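Local coordinates for protein CaaX farnesyltransferase beta subunit Ram1 (Aspergillus fumigatus, PDB 4L9P) that probably transfers, together with its alpha subunit, a farnesyl group from farnesyl diphosphate to the cysteine of C-terminal CaaX motifs, using zinc, at residues B[297-302]-B[308-313]; B[289-294]-B[304-309]. All coordinates share one frame; numbering follows the deposited sequence.

Contact 1. Residues B[297-302]-B[308-313]; sequences TYEGGI and SEAHGA. With FII ([(3,7,11-trimethyl-dodeca-2,6,10-trienyloxycarbamoyl)-methyl]-phosphonic acid), chain Q.
Ala-310 sits with its methyl group in a cup formed by Thr-297, Glu-299 and Gly-301. Ala-310 CB lies 3.6 Å from Gly-301 C and equally near Thr-297 OG1. Gly-301, having no side chain, lets this methyl come right up against its backbone. Thr-297 turns its OG1 between its own backbone N and carbonyl carbon (chi1 82°), where it accepts from Glu-299 N in an ST turn, within the type I turn from Thr-297 to Gly-300. The same rotation leaves Thr-297 CG2 beside the backbone N, touching Ser-308 O at 3.4 Å. One water accepts from Thr-297 OG1 and Ala-310 N and donates to Glu-299 OE2, 2.7 Å from the water oxygen; a second water donates to OE2 and to Ala-310 O. OE2 also takes a bond from Asn-197 of the alpha subunit, and OE1 pairs with Thr-360, so both ends of the carboxylate are held.

The direct bond across the loop is His-311 N to Ile-302 O, 2.9 Å and nearly straight at 168°, the donor standing above the carbonyl plane. The CB of His-311 points away from 297-302, and with CG opposite the backbone N (chi1 -164°) the ring lies in the isoprenoid pocket. There ND1 accepts from Ala-313 N in the ring plane, an N-cap bond that fixes the ring and leaves His-311 NE2 to donate to phosphonate O49 of FII at 2.8 Å. Methyl C30 of the analogue lies over one ring face, toward its rim, while Ala-313 CB meets C15.

His-311 thus caps the N terminus of helix 312-323, whose residues Ala-318 and Leu-319 receive Ile-302, while Trp-344 of helix 338-346 touches Glu-299 and Ala-310.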
ATOM      1  N   THR B 297      12.934   1.778   3.113  1.00  3.07           N
ATOM      2  CA  THR B 297      13.780   2.583   2.287  1.00  3.21           C
ATOM      3  C   THR B 297      14.493   3.643   3.108  1.00  3.41           C
ATOM      4  O   THR B 297      14.191   3.862   4.297  1.00  4.89           O
ATOM      5  CB  THR B 297      13.016   3.311   1.164  1.00  3.60           C
ATOM      6  OG1 THR B 297      12.392   4.513   1.643  1.00  4.73           O
ATOM      7  CG2 THR B 297      11.931   2.413   0.562  1.00  4.56           C
ATOM      8  N   TYR B 298      15.419   4.324   2.451  1.00  3.90           N
ATOM      9  CA  TYR B 298      16.161   5.421   3.110  1.00  4.47           C
ATOM     10  C   TYR B 298      15.197   6.521   3.629  1.00  4.98           C
ATOM     11  O   TYR B 298      15.624   7.332   4.483  1.00  7.61           O
ATOM     12  CB  TYR B 298      17.233   6.041   2.180  1.00  5.04           C
ATOM     13  CG  TYR B 298      16.571   6.812   1.026  1.00  4.44           C
ATOM     14  CD1 TYR B 298      16.138   6.136  -0.160  1.00  5.02           C
ATOM     15  CD2 TYR B 298      16.349   8.220   1.136  1.00  5.49           C
ATOM     16  CE1 TYR B 298      15.487   6.831  -1.137  1.00  5.53           C
ATOM     17  CE2 TYR B 298      15.729   8.931   0.122  1.00  5.12           C
ATOM     18  CZ  TYR B 298      15.265   8.220  -0.998  1.00  4.84           C
ATOM     19  OH  TYR B 298      14.634   8.892  -2.032  1.00  5.67           O
ATOM     20  N   GLU B 299      13.980   6.622   3.046  1.00  4.06           N
ATOM     21  CA  GLU B 299      13.067   7.644   3.528  1.00  4.85           C
ATOM     22  C   GLU B 299      12.404   7.265   4.854  1.00  5.48           C
ATOM     23  O   GLU B 299      11.860   8.160   5.526  1.00  6.94           O
ATOM     24  CB  GLU B 299      11.898   7.830   2.552  1.00  5.23           C
ATOM     25  CG  GLU B 299      12.298   8.425   1.219  1.00  5.66           C
ATOM     26  CD  GLU B 299      10.999   8.813   0.490  1.00  4.67           C
ATOM     27  OE1 GLU B 299      10.396   9.844   0.862  1.00  6.28           O
ATOM     28  OE2 GLU B 299      10.575   8.094  -0.457  1.00  5.09           O
ATOM     29  N   GLY B 300      12.451   5.985   5.220  1.00  5.67           N
ATOM     30  CA  GLY B 300      11.846   5.487   6.464  1.00  5.93           C
ATOM     31  C   GLY B 300      10.604   4.669   6.162  1.00  5.93           C
ATOM     32  O   GLY B 300      10.254   3.790   6.944  1.00  6.27           O
ATOM     33  N   GLY B 301       9.888   4.976   5.061  1.00  5.38           N
ATOM     34  CA  GLY B 301       8.736   4.212   4.664  1.00  4.82           C
ATOM     35  C   GLY B 301       9.117   2.874   4.086  1.00  3.67           C
ATOM     36  O   GLY B 301      10.313   2.506   4.083  1.00  4.89           O
ATOM     37  N   ILE B 302       8.159   2.180   3.507  1.00  4.76           N
ATOM     38  CA  ILE B 302       8.330   0.779   3.096  1.00  4.12           C
ATOM     39  C   ILE B 302       7.804   0.685   1.680  1.00  3.23           C
ATOM     40  O   ILE B 302       6.695   1.200   1.378  1.00  4.16           O
ATOM     41  CB  ILE B 302       7.563  -0.133   4.066  1.00  4.58           C
ATOM     42  CG1 ILE B 302       8.168   0.017   5.472  1.00  5.80           C
ATOM     43  CG2 ILE B 302       7.684  -1.610   3.558  1.00  4.86           C
ATOM     44  CD1 ILE B 302       7.187  -0.486   6.606  1.00  8.16           C
ATOM     45  N   SER B 308      12.307  -0.353  -4.239  1.00  4.12           N
ATOM     46  CA  SER B 308      11.288   0.531  -4.816  1.00  4.44           C
ATOM     47  C   SER B 308      10.980   1.704  -3.885  1.00  3.96           C
ATOM     48  O   SER B 308      11.591   1.840  -2.805  1.00  4.04           O
ATOM     49  CB  SER B 308      10.054  -0.302  -5.159  1.00  5.70           C
ATOM     50  OG  SER B 308      10.324  -1.075  -6.348  1.00  8.35           O
ATOM     51  N   GLU B 309      10.046   2.560  -4.289  1.00  2.80           N
ATOM     52  CA  GLU B 309       9.823   3.797  -3.535  1.00  2.60           C
ATOM     53  C   GLU B 309       8.884   3.563  -2.342  1.00  2.47           C
ATOM     54  O   GLU B 309       7.877   2.814  -2.413  1.00  3.33           O
ATOM     55  CB  GLU B 309       9.206   4.794  -4.509  1.00  2.45           C
ATOM     56  CG  GLU B 309       8.898   6.175  -3.880  1.00  2.45           C
ATOM     57  CD  GLU B 309       8.276   7.112  -4.927  1.00  2.88           C
ATOM     58  OE1 GLU B 309       7.874   6.660  -6.044  1.00  3.60           O
ATOM     59  OE2 GLU B 309       8.143   8.306  -4.616  1.00  3.56           O
ATOM     60  N   ALA B 310       9.245   4.199  -1.208  1.00  2.38           N
ATOM     61  CA  ALA B 310       8.354   4.059  -0.023  1.00  2.55           C
ATOM     62  C   ALA B 310       6.932   4.468  -0.351  1.00  2.52           C
ATOM     63  O   ALA B 310       6.722   5.547  -0.980  1.00  3.22           O
ATOM     64  CB  ALA B 310       8.887   4.931   1.115  1.00  3.57           C
ATOM     65  N   HIS B 311       5.940   3.679   0.087  1.00  2.26           N
ATOM     66  CA  HIS B 311       4.554   4.007  -0.268  1.00  1.99           C
ATOM     67  C   HIS B 311       3.651   3.567   0.868  1.00  2.67           C
ATOM     68  O   HIS B 311       3.767   2.460   1.383  1.00  3.87           O
ATOM     69  CB  HIS B 311       4.162   3.255  -1.565  1.00  2.46           C
ATOM     70  CG  HIS B 311       2.937   3.813  -2.206  1.00  2.60           C
ATOM     71  ND1 HIS B 311       1.663   3.599  -1.688  1.00  3.59           N
ATOM     72  CD2 HIS B 311       2.789   4.600  -3.284  1.00  4.22           C
ATOM     73  CE1 HIS B 311       0.791   4.274  -2.433  1.00  3.70           C
ATOM     74  NE2 HIS B 311       1.459   4.885  -3.415  1.00  4.17           N
ATOM     75  N   GLY B 312       2.655   4.388   1.196  1.00  2.48           N
ATOM     76  CA  GLY B 312       1.750   4.065   2.320  1.00  3.46           C
ATOM     77  C   GLY B 312       1.017   2.749   2.119  1.00  3.17           C
ATOM     78  O   GLY B 312       0.766   2.059   3.130  1.00  4.72           O
ATOM     79  N   ALA B 313       0.613   2.374   0.903  1.00  4.10           N
ATOM     80  CA  ALA B 313      -0.111   1.132   0.774  1.00  5.02           C
ATOM     81  C   ALA B 313       0.771  -0.052   1.158  1.00  3.55           C
ATOM     82  O   ALA B 313       0.309  -1.005   1.804  1.00  4.15           O
ATOM     83  CB  ALA B 313      -0.565   0.972  -0.638  1.00  7.71           C
TER
HETATM   84  C1  FII Q 608      -3.946  -5.546   0.285  1.00 11.11           C
HETATM   85  C2  FII Q 608      -3.602  -4.775  -0.961  1.00 10.84           C
HETATM   86  C6  FII Q 608      -3.853  -5.474  -2.229  1.00 12.73           C
HETATM   87  C10 FII Q 608      -2.711  -3.609  -0.826  1.00 10.00           C
HETATM   88  C11 FII Q 608      -2.202  -2.787  -2.010  1.00  9.72           C
HETATM   89  C12 FII Q 608      -3.092  -1.512  -2.102  1.00  8.89           C
HETATM   90  C15 FII Q 608      -2.537  -0.327  -2.887  1.00 10.93           C
HETATM   91  C18 FII Q 608      -3.369   0.944  -3.011  1.00 11.22           C
HETATM   92  C22 FII Q 608      -1.434  -0.649  -3.844  1.00 14.30           C
HETATM   93  C23 FII Q 608      -0.647   0.559  -4.328  1.00 17.67           C
HETATM   94  C24 FII Q 608       0.251   0.219  -5.456  1.00 15.94           C
HETATM   95  C27 FII Q 608       0.660   1.453  -6.195  1.00 12.41           C
HETATM   96  C30 FII Q 608       1.924   2.119  -5.680  1.00 12.96           C
HETATM   97  C34 FII Q 608       0.254   1.486  -7.619  1.00 12.41           C
HETATM   98  C35 FII Q 608       0.804   2.500  -8.601  1.00 13.03           C
HETATM   99  O36 FII Q 608      -0.212   3.385  -9.038  1.00 11.83           O
HETATM  100  N42 FII Q 608      -0.884   4.055  -8.052  1.00 10.47           N
HETATM  101  C43 FII Q 608      -0.434   5.375  -7.900  1.00  7.89           C
HETATM  102  O44 FII Q 608       0.500   5.887  -8.534  1.00  8.17           O
HETATM  103  C45 FII Q 608      -1.233   6.156  -6.866  1.00  5.97           C
HETATM  104  P46 FII Q 608      -0.231   7.429  -5.937  1.00  4.74           P
HETATM  105  O49 FII Q 608       1.014   6.741  -5.518  1.00  5.05           O
HETATM  106  O50 FII Q 608      -0.049   8.616  -6.830  1.00  7.34           O
HETATM  107  O51 FII Q 608      -1.159   7.748  -4.746  1.00  5.07           O
HETATM  108  O   HOH W   1      11.653   5.676  -0.870  1.00  5.27           O
HETATM  109  O   HOH W   2       7.670   8.128  -0.240  1.00  4.65           O

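Contact 2. Residues B[289-294]-B[304-309]; sequences PEYLSR and GSPGSE
This is a small van der Waals contact inside the alpha-alpha toroid of the prenyltransferase beta subunit, where the C-terminal part of helix 288-293 meets the loop leading toward helix 312-323. Pro-306 is the loop's main contribution. It occupies the second position of a type II turn from Ser-305 to Ser-308, and Gly-307, with its positive phi of 86°, takes the third; the turn is closed by Ser-308 N bonding to Ser-305 O. The pyrrolidine ring leans on the helix end at two places. Its CB and CG lie by the carbonyl of Arg-294, and Pro-306 CG is 4.4 Å from Arg-294 CB. At the other, Pro-306 CD meets Tyr-291 CE1 obliquely at 4.3 Å.

Tyr-291 holds CG anti to its backbone N (chi1 163°), a rotation that brings the phenol end close to the loop and sets Tyr-291 OH 3.9 Å from Gly-304 O, too far to count as a bond. The Arg-294 guanidinium folds back along the helix; Tyr-291 CA stands 3.5 Å above its plane, near the rim, and its NH2 comes in the plane of the phenol ring at the edge. That NH2 also donates to Asp-238 O, which helps hold the guanidinium in place.

Val-251 also touches Tyr-291, and the alpha subunit covers Pro-306 through Ala-218. The closest approach between the segments is Pro-306 CB to Arg-294 O, 3.6 Å.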
ATOM      1  N   PRO B 289       9.928 -11.803   8.108  1.00  6.20           N
ATOM      2  CA  PRO B 289      10.189 -10.442   8.623  1.00  5.99           C
ATOM      3  C   PRO B 289      11.520  -9.882   8.069  1.00  5.72           C
ATOM      4  O   PRO B 289      11.629  -8.661   7.925  1.00  6.15           O
ATOM      5  CB  PRO B 289      10.212 -10.617  10.171  1.00  7.28           C
ATOM      6  CG  PRO B 289      10.599 -12.095  10.363  1.00  7.26           C
ATOM      7  CD  PRO B 289       9.956 -12.845   9.158  1.00  6.39           C
ATOM      8  N   GLU B 290      12.512 -10.742   7.826  1.00  5.99           N
ATOM      9  CA  GLU B 290      13.744 -10.271   7.198  1.00  6.60           C
ATOM     10  C   GLU B 290      13.458  -9.687   5.790  1.00  5.63           C
ATOM     11  O   GLU B 290      14.005  -8.614   5.440  1.00  6.12           O
ATOM     12  CB  GLU B 290      14.748 -11.422   7.090  1.00  8.23           C
ATOM     13  CG  GLU B 290      15.165 -11.968   8.462  1.00 10.86           C
ATOM     14  CD  GLU B 290      14.319 -13.102   8.970  1.00 13.65           C
ATOM     15  OE1 GLU B 290      13.218 -13.340   8.477  1.00 11.40           O
ATOM     16  OE2 GLU B 290      14.778 -13.799   9.908  1.00 19.15           O
ATOM     17  N   TYR B 291      12.595 -10.341   5.011  1.00  5.61           N
ATOM     18  CA  TYR B 291      12.204  -9.836   3.712  1.00  5.50           C
ATOM     19  C   TYR B 291      11.530  -8.465   3.899  1.00  5.22           C
ATOM     20  O   TYR B 291      11.825  -7.498   3.176  1.00  5.67           O
ATOM     21  CB  TYR B 291      11.255 -10.831   3.067  1.00  5.56           C
ATOM     22  CG  TYR B 291      10.464 -10.270   1.911  1.00  6.50           C
ATOM     23  CD1 TYR B 291      11.033 -10.120   0.661  1.00  7.44           C
ATOM     24  CD2 TYR B 291       9.158  -9.853   2.094  1.00  8.52           C
ATOM     25  CE1 TYR B 291      10.304  -9.618  -0.428  1.00  7.63           C
ATOM     26  CE2 TYR B 291       8.419  -9.355   1.081  1.00  9.90           C
ATOM     27  CZ  TYR B 291       8.963  -9.180  -0.169  1.00  8.61           C
ATOM     28  OH  TYR B 291       8.149  -8.743  -1.182  1.00 11.23           O
ATOM     29  N   LEU B 292      10.622  -8.362   4.867  1.00  4.69           N
ATOM     30  CA  LEU B 292       9.942  -7.066   5.024  1.00  4.66           C
ATOM     31  C   LEU B 292      10.938  -5.971   5.458  1.00  4.12           C
ATOM     32  O   LEU B 292      10.853  -4.824   4.997  1.00  5.34           O
ATOM     33  CB  LEU B 292       8.825  -7.191   6.056  1.00  4.95           C
ATOM     34  CG  LEU B 292       7.729  -8.195   5.659  1.00  5.20           C
ATOM     35  CD1 LEU B 292       6.709  -8.473   6.807  1.00  5.61           C
ATOM     36  CD2 LEU B 292       6.969  -7.676   4.394  1.00  7.07           C
ATOM     37  N   SER B 293      11.919  -6.300   6.334  1.00  4.46           N
ATOM     38  CA  SER B 293      12.929  -5.312   6.705  1.00  4.65           C
ATOM     39  C   SER B 293      13.680  -4.796   5.449  1.00  4.87           C
ATOM     40  O   SER B 293      14.062  -3.611   5.378  1.00  5.29           O
ATOM     41  CB  SER B 293      13.934  -6.002   7.618  1.00  6.34           C
ATOM     42  OG  SER B 293      15.072  -5.150   7.833  1.00  6.84           O
ATOM     43  N   ARG B 294      13.940  -5.703   4.476  1.00  4.37           N
ATOM     44  CA  ARG B 294      14.630  -5.323   3.255  1.00  4.69           C
ATOM     45  C   ARG B 294      13.762  -4.456   2.327  1.00  4.28           C
ATOM     46  O   ARG B 294      14.278  -3.967   1.288  1.00  5.50           O
ATOM     47  CB  ARG B 294      15.059  -6.580   2.516  1.00  4.73           C
ATOM     48  CG  ARG B 294      16.161  -7.382   3.284  1.00  6.06           C
ATOM     49  CD  ARG B 294      16.903  -8.396   2.415  1.00  7.44           C
ATOM     50  NE  ARG B 294      15.965  -9.234   1.721  1.00 10.11           N
ATOM     51  CZ  ARG B 294      15.500 -10.420   2.142  1.00 12.15           C
ATOM     52  NH1 ARG B 294      15.810 -10.913   3.320  1.00 12.68           N
ATOM     53  NH2 ARG B 294      14.659 -11.097   1.359  1.00 12.23           N
ATOM     54  N   GLY B 304       7.064  -1.608  -2.154  1.00  3.27           N
ATOM     55  CA  GLY B 304       6.411  -2.866  -2.476  1.00  4.07           C
ATOM     56  C   GLY B 304       7.344  -4.036  -2.561  1.00  5.17           C
ATOM     57  O   GLY B 304       6.969  -5.183  -2.334  1.00  5.55           O
ATOM     58  N   SER B 305       8.558  -3.754  -2.998  1.00  4.67           N
ATOM     59  CA  SER B 305       9.585  -4.781  -3.139  1.00  4.55           C
ATOM     60  C   SER B 305      10.922  -4.045  -2.870  1.00  4.40           C
ATOM     61  O   SER B 305      10.970  -2.801  -2.954  1.00  5.23           O
ATOM     62  CB  SER B 305       9.487  -5.439  -4.520  1.00  6.02           C
ATOM     63  OG  SER B 305       9.493  -4.476  -5.552  1.00  6.89           O
ATOM     64  N   PRO B 306      12.024  -4.780  -2.622  1.00  5.48           N
ATOM     65  CA  PRO B 306      13.285  -4.100  -2.196  1.00  6.13           C
ATOM     66  C   PRO B 306      13.763  -3.068  -3.210  1.00  6.04           C
ATOM     67  O   PRO B 306      13.821  -3.369  -4.425  1.00  6.52           O
ATOM     68  CB  PRO B 306      14.272  -5.266  -2.088  1.00  7.41           C
ATOM     69  CG  PRO B 306      13.350  -6.402  -1.576  1.00  7.80           C
ATOM     70  CD  PRO B 306      12.070  -6.245  -2.401  1.00  7.10           C
ATOM     71  N   GLY B 307      14.094  -1.867  -2.712  1.00  4.84           N
ATOM     72  CA  GLY B 307      14.617  -0.794  -3.557  1.00  4.83           C
ATOM     73  C   GLY B 307      13.577   0.071  -4.222  1.00  4.23           C
ATOM     74  O   GLY B 307      13.956   1.110  -4.779  1.00  5.79           O
ATOM     75  N   SER B 308      12.307  -0.353  -4.239  1.00  4.12           N
ATOM     76  CA  SER B 308      11.288   0.531  -4.816  1.00  4.44           C
ATOM     77  C   SER B 308      10.980   1.704  -3.885  1.00  3.96           C
ATOM     78  O   SER B 308      11.591   1.840  -2.805  1.00  4.04           O
ATOM     79  CB  SER B 308      10.054  -0.302  -5.159  1.00  5.70           C
ATOM     80  OG  SER B 308      10.324  -1.075  -6.348  1.00  8.35           O
ATOM     81  N   GLU B 309      10.046   2.560  -4.289  1.00  2.80           N
ATOM     82  CA  GLU B 309       9.823   3.797  -3.535  1.00  2.60           C
ATOM     83  C   GLU B 309       8.884   3.563  -2.342  1.00  2.47           C
ATOM     84  O   GLU B 309       7.877   2.814  -2.413  1.00  3.33           O
ATOM     85  CB  GLU B 309       9.206   4.794  -4.509  1.00  2.45           C
ATOM     86  CG  GLU B 309       8.898   6.175  -3.880  1.00  2.45           C
ATOM     87  CD  GLU B 309       8.276   7.112  -4.927  1.00  2.88           C
ATOM     88  OE1 GLU B 309       7.874   6.660  -6.044  1.00  3.60           O
ATOM     89  OE2 GLU B 309       8.143   8.306  -4.616  1.00  3.56           O
TER

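From the N terminus, the chain leaves helix 288-293, then runs through a long irregular connection before helix 312-323 begins. Contact 2 closes the wider loop, returning 304-309 to the C-terminal part of helix 288-293. Contact 1 begins inside that loop, at 297-302, but closes partly beyond it, at 308-313, so the two cross in sequence rather than nest. They share Ser-308 and Glu-309, and their centres are about 9 Å apart. Together they fold the connection between consecutive toroid helices into a compact unit lying against the alpha subunit: contact 2 joins the connection to helix 288-293, and contact 1 joins it to the start of helix 312-323, where His-311 lines the isoprenoid pocket.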